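Local coordinates for hypothetical protein (Exiguobacterium sibiricum, PDB 2HKV), which is of unknown function but belongs to the DinB family of metal-binding helical-bundle proteins and binds a nickel ion, at residues His12-Leu23 / Leu125-Leu136. Residues are numbered along the deposited sequence; the frame is centred on the assembly and turned at random.
With NI (nickel (II) ion), chain B.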
# COMPACT_ATOMS: atom_id res chain seq x y z
N HIS A 12 9.39 -6.63 3.10
CA HIS A 12 8.51 -5.75 2.35
C HIS A 12 8.38 -4.40 2.99
O HIS A 12 8.36 -3.37 2.28
CB HIS A 12 7.16 -6.46 2.05
CG HIS A 12 7.30 -7.60 1.10
ND1 HIS A 12 7.38 -7.41 -0.28
CD2 HIS A 12 7.46 -8.93 1.31
CE1 HIS A 12 7.60 -8.58 -0.86
NE2 HIS A 12 7.68 -9.52 0.07
N VAL A 13 8.34 -4.32 4.31
CA VAL A 13 8.36 -3.00 4.94
C VAL A 13 9.75 -2.34 4.76
O VAL A 13 9.86 -1.14 4.51
CB VAL A 13 7.93 -2.98 6.44
CG1 VAL A 13 7.98 -1.54 6.94
CG2 VAL A 13 6.53 -3.53 6.64
N GLY A 14 10.81 -3.12 4.81
CA GLY A 14 12.16 -2.57 4.52
C GLY A 14 12.27 -1.99 3.10
O GLY A 14 12.91 -0.94 2.88
N VAL A 15 11.66 -2.65 2.11
CA VAL A 15 11.64 -2.10 0.76
C VAL A 15 10.91 -0.79 0.77
O VAL A 15 11.36 0.19 0.16
CB VAL A 15 10.90 -3.00 -0.30
CG1 VAL A 15 10.68 -2.25 -1.61
CG2 VAL A 15 11.62 -4.37 -0.57
N GLY A 16 9.73 -0.80 1.37
CA GLY A 16 8.93 0.41 1.55
C GLY A 16 9.73 1.55 2.14
O GLY A 16 9.66 2.68 1.66
N VAL A 17 10.49 1.27 3.17
CA VAL A 17 11.25 2.30 3.84
C VAL A 17 12.43 2.76 3.00
O VAL A 17 12.65 3.95 2.86
CB VAL A 17 11.74 1.80 5.21
CG1 VAL A 17 12.80 2.77 5.82
CG2 VAL A 17 10.55 1.61 6.16
N ARG A 18 13.18 1.83 2.41
CA ARG A 18 14.32 2.29 1.62
C ARG A 18 13.94 3.09 0.37
O ARG A 18 14.60 4.09 0.04
CB ARG A 18 15.21 1.14 1.23
CG ARG A 18 15.85 0.55 2.47
CD ARG A 18 16.88 -0.48 2.14
NE ARG A 18 16.31 -1.52 1.31
CZ ARG A 18 15.81 -2.67 1.74
NH1 ARG A 18 15.79 -3.01 3.05
NH2 ARG A 18 15.31 -3.51 0.82
N THR A 19 12.88 2.65 -0.32
CA THR A 19 12.37 3.42 -1.45
C THR A 19 11.80 4.76 -1.04
O THR A 19 12.04 5.74 -1.71
CB THR A 19 11.36 2.64 -2.29
OG1 THR A 19 10.27 2.19 -1.46
CG2 THR A 19 12.08 1.41 -3.00
N THR A 20 11.12 4.85 0.10
CA THR A 20 10.66 6.13 0.59
C THR A 20 11.80 7.08 0.88
O THR A 20 11.72 8.28 0.53
CB THR A 20 9.74 5.99 1.82
OG1 THR A 20 8.61 5.21 1.44
CG2 THR A 20 9.24 7.36 2.35
N ARG A 21 12.86 6.55 1.49
CA ARG A 21 14.05 7.33 1.81
C ARG A 21 14.61 7.92 0.50
O ARG A 21 14.94 9.10 0.43
CB ARG A 21 15.09 6.47 2.54
CG ARG A 21 16.13 7.23 3.26
CD ARG A 21 17.27 6.32 3.73
NE ARG A 21 16.78 5.32 4.69
CZ ARG A 21 17.05 4.02 4.66
NH1 ARG A 21 17.83 3.48 3.72
NH2 ARG A 21 16.54 3.23 5.60
N ASP A 22 14.67 7.10 -0.56
CA ASP A 22 15.20 7.57 -1.83
C ASP A 22 14.32 8.67 -2.40
O ASP A 22 14.83 9.69 -2.91
CB ASP A 22 15.30 6.44 -2.83
CG ASP A 22 16.36 5.41 -2.45
OD1 ASP A 22 17.36 5.79 -1.76
OD2 ASP A 22 16.19 4.22 -2.85
N LEU A 23 13.00 8.49 -2.29
CA LEU A 23 12.08 9.50 -2.84
C LEU A 23 12.25 10.84 -2.13
O LEU A 23 12.30 11.86 -2.79
CB LEU A 23 10.60 9.06 -2.77
CG LEU A 23 10.11 7.97 -3.74
CD1 LEU A 23 8.65 7.58 -3.38
CD2 LEU A 23 10.17 8.45 -5.19
N LEU A 125 1.90 2.49 5.01
CA LEU A 125 3.14 2.96 4.41
C LEU A 125 3.12 2.94 2.86
O LEU A 125 3.44 3.97 2.20
CB LEU A 125 4.36 2.17 4.94
CG LEU A 125 5.72 2.70 4.46
CD1 LEU A 125 6.13 3.95 5.22
CD2 LEU A 125 6.79 1.56 4.62
N TYR A 126 2.68 1.86 2.28
CA TYR A 126 2.59 1.71 0.83
C TYR A 126 1.52 2.62 0.26
O TYR A 126 1.71 3.17 -0.80
CB TYR A 126 2.37 0.22 0.45
CG TYR A 126 3.68 -0.55 0.33
CD1 TYR A 126 4.30 -1.08 1.48
CD2 TYR A 126 4.26 -0.79 -0.89
CE1 TYR A 126 5.50 -1.74 1.43
CE2 TYR A 126 5.45 -1.49 -0.98
CZ TYR A 126 6.04 -2.01 0.18
OH TYR A 126 7.22 -2.70 0.06
N HIS A 127 0.42 2.85 0.99
CA HIS A 127 -0.59 3.85 0.58
C HIS A 127 0.05 5.24 0.38
O HIS A 127 -0.13 5.89 -0.64
CB HIS A 127 -1.71 3.89 1.64
CG HIS A 127 -2.72 5.00 1.44
ND1 HIS A 127 -3.76 4.91 0.54
CD2 HIS A 127 -2.83 6.22 2.02
CE1 HIS A 127 -4.48 6.02 0.58
NE2 HIS A 127 -3.94 6.84 1.47
N HIS A 128 0.79 5.72 1.38
CA HIS A 128 1.34 7.03 1.27
C HIS A 128 2.60 7.11 0.45
O HIS A 128 2.86 8.19 -0.11
CB HIS A 128 1.55 7.69 2.63
CG HIS A 128 0.29 7.99 3.35
ND1 HIS A 128 -0.63 8.92 2.91
CD2 HIS A 128 -0.19 7.52 4.52
CE1 HIS A 128 -1.61 9.00 3.80
NE2 HIS A 128 -1.40 8.11 4.75
N ARG A 129 3.39 6.04 0.33
CA ARG A 129 4.53 6.04 -0.59
C ARG A 129 4.00 6.29 -2.02
O ARG A 129 4.56 7.08 -2.83
CB ARG A 129 5.24 4.72 -0.56
CG ARG A 129 6.55 4.73 -1.37
CD ARG A 129 7.20 3.36 -1.51
NE ARG A 129 6.38 2.46 -2.32
CZ ARG A 129 6.85 1.39 -2.95
NH1 ARG A 129 8.11 1.03 -2.83
NH2 ARG A 129 6.01 0.63 -3.64
N SER A 130 2.89 5.63 -2.36
CA SER A 130 2.23 5.82 -3.66
C SER A 130 1.80 7.27 -3.86
O SER A 130 2.01 7.88 -4.96
CB SER A 130 1.01 4.90 -3.79
OG SER A 130 0.52 4.90 -5.12
N GLN A 131 1.19 7.85 -2.83
CA GLN A 131 0.76 9.25 -2.89
C GLN A 131 1.96 10.15 -3.22
O GLN A 131 1.87 11.04 -4.12
CB GLN A 131 0.20 9.68 -1.56
CG GLN A 131 -0.45 11.01 -1.56
CD GLN A 131 -1.20 11.28 -0.26
OE1 GLN A 131 -1.20 10.45 0.65
NE2 GLN A 131 -1.88 12.45 -0.19
N LEU A 132 3.07 9.95 -2.50
CA LEU A 132 4.27 10.78 -2.68
C LEU A 132 4.77 10.59 -4.08
O LEU A 132 5.12 11.58 -4.77
CB LEU A 132 5.38 10.47 -1.64
CG LEU A 132 6.66 11.32 -1.80
CD1 LEU A 132 6.37 12.88 -1.74
CD2 LEU A 132 7.70 10.80 -0.77
N LEU A 133 4.78 9.35 -4.55
CA LEU A 133 5.23 9.09 -5.91
C LEU A 133 4.35 9.85 -6.96
O LEU A 133 4.88 10.48 -7.93
CB LEU A 133 5.22 7.60 -6.17
CG LEU A 133 5.65 7.10 -7.55
CD1 LEU A 133 7.16 7.06 -7.62
CD2 LEU A 133 5.05 5.67 -7.77
N ASP A 134 3.04 9.79 -6.77
CA ASP A 134 2.12 10.50 -7.67
C ASP A 134 2.38 12.02 -7.64
O ASP A 134 2.36 12.66 -8.67
CB ASP A 134 0.66 10.27 -7.30
CG ASP A 134 0.18 8.88 -7.61
OD1 ASP A 134 0.86 8.15 -8.38
OD2 ASP A 134 -0.92 8.54 -7.07
N TYR A 135 2.63 12.57 -6.45
CA TYR A 135 2.91 13.98 -6.34
C TYR A 135 4.17 14.35 -7.13
O TYR A 135 4.17 15.35 -7.85
CB TYR A 135 3.19 14.38 -4.90
CG TYR A 135 2.00 14.60 -4.01
CD1 TYR A 135 0.74 14.13 -4.35
CD2 TYR A 135 2.15 15.27 -2.81
CE1 TYR A 135 -0.34 14.30 -3.48
CE2 TYR A 135 1.08 15.48 -1.97
CZ TYR A 135 -0.17 15.00 -2.31
OH TYR A 135 -1.23 15.20 -1.45
N LEU A 136 5.25 13.59 -6.93
CA LEU A 136 6.52 13.93 -7.58
C LEU A 136 6.36 13.77 -9.09
O LEU A 136 6.79 14.61 -9.83
CB LEU A 136 7.68 13.07 -7.02
CG LEU A 136 8.07 13.36 -5.56
CD1 LEU A 136 9.36 12.55 -5.18
CD2 LEU A 136 8.18 14.80 -5.16
NI NI B . -2.32 8.15 6.60
O HOH W 1 7.40 -5.08 -1.80
O HOH W 2 -3.42 10.04 6.08
O HOH W 3 -3.40 8.26 8.37
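Arg129 crosses from helix 114-138 into a hole made by Gly16, Thr19, Thr20 and Leu23. Its CB lies 3.9 Å from Thr20 OG1, and CG touches that oxygen at 3.5 Å and Leu23 CD1 at 4.1 Å. With CG anti to the backbone N (chi1 -172°) and the chain extended through chi2, CD comes to 3.3 Å from Thr19 OG1; a bend at chi3 then swings the guanidinium round. There NH1 donates a fairly straight bond to Thr19 OG1 (2.8 Å, 161°), which lies in the guanidinium plane. Tyr126 CE2 lies 3.4 Å above that plane, offset toward its rim, while NH1 also reaches Leu147 O. Threonine suits this place because its hydroxyl donates to Val15 O and can still accept from NH1. The two helices run nearly parallel, 25° apart, within the DinB four-helix bundle, and His128, on another side of helix 114-138, binds nickel with His49 and His124. Gly16, lacking a side chain, lets Leu125 CD2 and the Tyr126 ring close on its backbone. Tyr126 OH donates to His12 O (2.6 Å), a carbonyl shared with Gly16 N from the opposite face. Further along, Leu23 is a knob whose branched, apolar end suits its hole: CB meets Leu132 CD2, and CD2 meets Leu133 CD1 and Leu136 CD1.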